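Local atomic coordinates of SAM-dependent methyltransferase (Pyrococcus horikoshii, PDB entry 1WZN), a protein that probably transfers a methyl group from S-adenosylmethionine to an acceptor substrate, leaving S-adenosyl-L-homocysteine as the by-product. Residues M1-D13 / L71-A83. Sequence-based numbering, arbitrary orientation.
Sequences MYELYTLLAEYYD and LHEEMLRVARRKA. With SAH (S-adenosyl-L-homocysteine), chain F; SO4 (sulfate ion), chain D.
M75 reaches from the first turn of helix 73-85 into the N-terminal segment 1-13 and touches it along most of its length. Its CB stands back, and CG makes the first touch, resting against the CB of Y5, 3.7 Å away, and close to the carbonyl O of Y5, a buried oxygen for which the model offers no hydrogen-bond partner. SD then passes 3.9 Å from the CB of A9 and lies at the edge of the Y5 ring, a Met-aromatic contact. Bends at chi2 and chi3 (-77°) turn CE onto the face of Y12, a CH-pi contact in which CE sits 3.9 Å from the ring centroid, with SAH O3' also close by. The Y5 ring lies flat against the ribose, with C3' over its centre, while its OH hydrogen-bonds Y118 OH. In this Rossmann-like methyltransferase fold, strand 65-70 leads through L71 and H72 into the helix, and Y5 and Y12 pack on SAH in a pocket shared with M75 and H72. H72, at the N-cap position, donates from ND1 to the ribose O2' (2.8 Å, nearly straight at 174°), while its CE1 lies over one face of Y2. Farther along, R81 grips E10 end-on: NH1 meets OE1 and NH2 meets OE2, each at 2.9 Å, with the two flat groups turned 40° apart. Replacing R81 by a leucine would probably leave the E10 carboxylate without its salt-bridge mate, held in the contact mainly by a water to E74 O. At the next residue, K82, NZ forms a salt bridge with D13 OD2 at 2.7 Å, and D13 OD1 hydrogen-bonds T52.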
# COMPACT_ATOMS: atom_id res chain seq x y z
N MET A 1 30.01 -3.39 7.94
CA MET A 1 29.49 -2.17 8.64
C MET A 1 30.45 -1.00 8.47
O MET A 1 31.62 -1.18 8.13
CB MET A 1 29.30 -2.46 10.13
CG MET A 1 30.60 -2.65 10.90
SD MET A 1 30.37 -2.87 12.68
CE MET A 1 30.63 -4.65 12.83
N TYR A 2 29.95 0.21 8.71
CA TYR A 2 30.72 1.44 8.60
C TYR A 2 31.18 1.81 7.19
O TYR A 2 32.00 2.71 7.03
CB TYR A 2 31.95 1.38 9.51
CG TYR A 2 31.65 1.05 10.96
CD1 TYR A 2 30.61 1.67 11.65
CD2 TYR A 2 32.45 0.13 11.65
CE1 TYR A 2 30.37 1.40 13.00
CE2 TYR A 2 32.22 -0.15 13.00
CZ TYR A 2 31.18 0.49 13.66
OH TYR A 2 30.97 0.23 15.00
N GLU A 3 30.65 1.12 6.17
CA GLU A 3 31.03 1.43 4.78
C GLU A 3 30.82 2.91 4.47
O GLU A 3 31.55 3.50 3.67
CB GLU A 3 30.19 0.62 3.79
CG GLU A 3 30.36 -0.88 3.83
CD GLU A 3 29.80 -1.50 5.09
OE1 GLU A 3 28.84 -0.95 5.69
OE2 GLU A 3 30.31 -2.57 5.47
N LEU A 4 29.79 3.49 5.07
CA LEU A 4 29.46 4.90 4.85
C LEU A 4 30.51 5.86 5.41
O LEU A 4 30.65 6.98 4.92
CB LEU A 4 28.10 5.20 5.49
CG LEU A 4 27.48 6.58 5.31
CD1 LEU A 4 27.21 6.84 3.83
CD2 LEU A 4 26.19 6.66 6.11
N TYR A 5 31.25 5.41 6.42
CA TYR A 5 32.25 6.24 7.08
C TYR A 5 33.69 5.99 6.68
O TYR A 5 34.61 6.65 7.17
CB TYR A 5 32.09 6.08 8.59
CG TYR A 5 30.64 6.15 8.99
CD1 TYR A 5 29.84 7.20 8.55
CD2 TYR A 5 30.06 5.16 9.78
CE1 TYR A 5 28.50 7.27 8.88
CE2 TYR A 5 28.71 5.22 10.12
CZ TYR A 5 27.94 6.28 9.66
OH TYR A 5 26.60 6.36 9.95
N THR A 6 33.89 5.02 5.79
CA THR A 6 35.22 4.70 5.31
C THR A 6 35.31 4.90 3.80
O THR A 6 35.78 5.91 3.30
CB THR A 6 35.55 3.26 5.70
OG1 THR A 6 34.49 2.39 5.28
CG2 THR A 6 35.70 3.15 7.22
N LEU A 7 34.85 3.88 3.05
CA LEU A 7 34.94 3.98 1.60
C LEU A 7 34.08 5.13 1.03
O LEU A 7 34.38 5.70 -0.00
CB LEU A 7 34.56 2.64 0.98
CG LEU A 7 35.59 1.55 1.30
CD1 LEU A 7 34.95 0.19 1.60
CD2 LEU A 7 36.59 1.31 0.17
N LEU A 8 32.95 5.45 1.73
CA LEU A 8 32.05 6.49 1.22
C LEU A 8 32.25 7.82 1.96
O LEU A 8 31.51 8.79 1.78
CB LEU A 8 30.59 6.04 1.38
CG LEU A 8 30.19 4.96 0.37
CD1 LEU A 8 28.82 4.35 0.69
CD2 LEU A 8 30.09 5.49 -1.07
N ALA A 9 33.25 7.93 2.82
CA ALA A 9 33.45 9.16 3.60
C ALA A 9 33.47 10.44 2.77
O ALA A 9 32.82 11.42 3.13
CB ALA A 9 34.74 9.05 4.43
N GLU A 10 34.21 10.45 1.67
CA GLU A 10 34.29 11.65 0.83
C GLU A 10 32.95 12.01 0.17
O GLU A 10 32.81 13.09 -0.41
CB GLU A 10 35.36 11.48 -0.26
CG GLU A 10 36.80 11.38 0.24
CD GLU A 10 37.26 12.62 0.99
OE1 GLU A 10 36.69 13.72 0.78
OE2 GLU A 10 38.21 12.50 1.80
N TYR A 11 31.96 11.11 0.26
CA TYR A 11 30.65 11.36 -0.33
C TYR A 11 29.60 11.64 0.74
O TYR A 11 28.45 11.96 0.42
CB TYR A 11 30.19 10.15 -1.17
CG TYR A 11 31.07 9.87 -2.36
CD1 TYR A 11 30.97 10.62 -3.53
CD2 TYR A 11 32.04 8.86 -2.31
CE1 TYR A 11 31.80 10.38 -4.62
CE2 TYR A 11 32.88 8.62 -3.39
CZ TYR A 11 32.76 9.38 -4.54
OH TYR A 11 33.60 9.13 -5.61
N TYR A 12 29.98 11.52 2.00
CA TYR A 12 29.05 11.75 3.10
C TYR A 12 28.32 13.10 3.04
O TYR A 12 27.10 13.17 3.17
CB TYR A 12 29.77 11.63 4.45
CG TYR A 12 28.83 11.61 5.64
CD1 TYR A 12 28.23 10.42 6.07
CD2 TYR A 12 28.52 12.79 6.32
CE1 TYR A 12 27.34 10.41 7.14
CE2 TYR A 12 27.63 12.79 7.39
CZ TYR A 12 27.04 11.60 7.79
OH TYR A 12 26.15 11.60 8.84
N ASP A 13 29.07 14.18 2.85
CA ASP A 13 28.46 15.51 2.79
C ASP A 13 27.55 15.66 1.58
O ASP A 13 26.60 16.45 1.60
CB ASP A 13 29.55 16.60 2.79
CG ASP A 13 30.22 16.75 4.15
OD1 ASP A 13 29.84 16.01 5.08
OD2 ASP A 13 31.12 17.61 4.29
N LEU A 71 35.50 7.52 15.40
CA LEU A 71 36.18 6.25 15.25
C LEU A 71 36.93 6.15 13.93
O LEU A 71 37.98 5.51 13.84
CB LEU A 71 35.15 5.11 15.33
CG LEU A 71 35.67 3.67 15.26
CD1 LEU A 71 36.61 3.41 16.43
CD2 LEU A 71 34.49 2.71 15.31
N HIS A 72 36.41 6.80 12.89
CA HIS A 72 37.02 6.72 11.58
C HIS A 72 37.81 7.92 11.08
O HIS A 72 37.27 9.02 10.92
CB HIS A 72 35.95 6.33 10.55
CG HIS A 72 35.31 5.01 10.83
ND1 HIS A 72 34.10 4.88 11.47
CD2 HIS A 72 35.74 3.75 10.59
CE1 HIS A 72 33.81 3.60 11.63
NE2 HIS A 72 34.80 2.89 11.10
N GLU A 73 39.08 7.68 10.81
CA GLU A 73 40.00 8.70 10.31
C GLU A 73 39.52 9.24 8.97
O GLU A 73 39.75 10.40 8.64
CB GLU A 73 41.40 8.09 10.16
CG GLU A 73 42.49 9.10 9.86
CD GLU A 73 42.56 10.19 10.91
OE1 GLU A 73 42.58 9.86 12.12
OE2 GLU A 73 42.61 11.37 10.53
N GLU A 74 38.85 8.39 8.18
CA GLU A 74 38.36 8.83 6.88
C GLU A 74 37.35 9.97 7.02
O GLU A 74 37.29 10.87 6.17
CB GLU A 74 37.73 7.66 6.12
CG GLU A 74 38.71 6.53 5.79
CD GLU A 74 38.70 5.42 6.83
OE1 GLU A 74 38.50 5.72 8.03
OE2 GLU A 74 38.89 4.25 6.44
N MET A 75 36.56 9.94 8.09
CA MET A 75 35.58 11.00 8.33
C MET A 75 36.29 12.25 8.85
O MET A 75 36.01 13.37 8.41
CB MET A 75 34.53 10.54 9.34
CG MET A 75 33.65 9.38 8.85
SD MET A 75 32.55 9.87 7.50
CE MET A 75 31.30 10.74 8.38
N LEU A 76 37.20 12.06 9.80
CA LEU A 76 37.96 13.17 10.38
C LEU A 76 38.76 13.91 9.31
O LEU A 76 38.96 15.13 9.40
CB LEU A 76 38.91 12.66 11.47
CG LEU A 76 38.29 11.97 12.69
CD1 LEU A 76 39.38 11.48 13.62
CD2 LEU A 76 37.37 12.94 13.41
N ARG A 77 39.22 13.18 8.30
CA ARG A 77 39.99 13.79 7.23
C ARG A 77 39.17 14.90 6.58
O ARG A 77 39.68 15.99 6.30
CB ARG A 77 40.38 12.74 6.18
CG ARG A 77 41.20 13.29 5.04
CD ARG A 77 41.62 12.20 4.06
NE ARG A 77 42.43 12.75 2.98
CZ ARG A 77 42.97 12.03 2.00
NH1 ARG A 77 42.79 10.71 1.97
NH2 ARG A 77 43.69 12.62 1.06
N VAL A 78 37.89 14.62 6.35
CA VAL A 78 36.97 15.58 5.75
C VAL A 78 36.72 16.74 6.71
O VAL A 78 36.74 17.90 6.31
CB VAL A 78 35.61 14.91 5.41
CG1 VAL A 78 34.65 15.95 4.81
CG2 VAL A 78 35.83 13.75 4.45
N ALA A 79 36.48 16.42 7.97
CA ALA A 79 36.23 17.46 8.97
C ALA A 79 37.40 18.44 9.07
O ALA A 79 37.21 19.66 9.08
CB ALA A 79 35.97 16.82 10.33
N ARG A 80 38.62 17.92 9.13
CA ARG A 80 39.80 18.78 9.24
C ARG A 80 39.99 19.66 8.01
O ARG A 80 40.39 20.82 8.12
CB ARG A 80 41.06 17.94 9.47
CG ARG A 80 41.10 17.21 10.80
CD ARG A 80 42.49 16.67 11.08
NE ARG A 80 42.55 15.87 12.30
CZ ARG A 80 42.53 14.55 12.33
NH1 ARG A 80 42.44 13.85 11.21
NH2 ARG A 80 42.62 13.91 13.49
N ARG A 81 39.69 19.10 6.84
CA ARG A 81 39.82 19.83 5.59
C ARG A 81 38.89 21.04 5.60
O ARG A 81 39.29 22.16 5.27
CB ARG A 81 39.48 18.92 4.41
CG ARG A 81 39.60 19.58 3.04
CD ARG A 81 39.05 18.67 1.95
NE ARG A 81 39.69 17.35 1.98
CZ ARG A 81 39.02 16.20 1.95
NH1 ARG A 81 37.69 16.21 1.89
NH2 ARG A 81 39.67 15.05 1.99
N LYS A 82 37.63 20.81 5.98
CA LYS A 82 36.65 21.88 6.03
C LYS A 82 36.98 22.91 7.11
O LYS A 82 36.81 24.11 6.89
CB LYS A 82 35.24 21.31 6.27
CG LYS A 82 34.74 20.47 5.10
CD LYS A 82 33.27 20.06 5.27
CE LYS A 82 33.06 19.22 6.51
NZ LYS A 82 31.63 18.79 6.68
N ALA A 83 37.46 22.45 8.26
CA ALA A 83 37.82 23.37 9.34
C ALA A 83 38.95 24.29 8.88
O ALA A 83 38.91 25.50 9.10
CB ALA A 83 38.24 22.58 10.58
N SAH F . 27.74 13.69 14.11
CA SAH F . 27.93 13.65 12.60
CB SAH F . 28.01 12.29 11.97
CG SAH F . 26.85 11.31 12.05
SD SAH F . 27.43 9.76 11.23
C SAH F . 26.73 14.51 11.99
O SAH F . 25.90 15.04 12.74
OXT SAH F . 26.72 14.62 10.70
C5' SAH F . 27.74 8.65 12.55
C4' SAH F . 29.27 8.74 13.03
O4' SAH F . 29.32 7.75 14.07
C3' SAH F . 30.31 8.29 12.03
O3' SAH F . 31.21 9.36 11.74
C2' SAH F . 30.98 7.04 12.75
O2' SAH F . 32.35 6.89 12.41
C1' SAH F . 30.71 7.33 14.21
N9 SAH F . 30.77 6.31 15.08
C8 SAH F . 30.07 5.11 15.17
N7 SAH F . 30.39 4.36 16.17
C5 SAH F . 31.41 5.08 16.84
C6 SAH F . 32.17 4.77 18.02
N6 SAH F . 32.02 3.65 18.73
N1 SAH F . 33.09 5.73 18.38
C2 SAH F . 33.28 6.89 17.68
N3 SAH F . 32.57 7.22 16.55
C4 SAH F . 31.66 6.28 16.19
S SO4 D . 43.19 16.48 2.53
O1 SO4 D . 43.40 15.83 3.83
O2 SO4 D . 42.42 17.73 2.71
O3 SO4 D . 42.46 15.57 1.63
O4 SO4 D . 44.50 16.81 1.94
O HOH W 1 38.36 10.50 3.67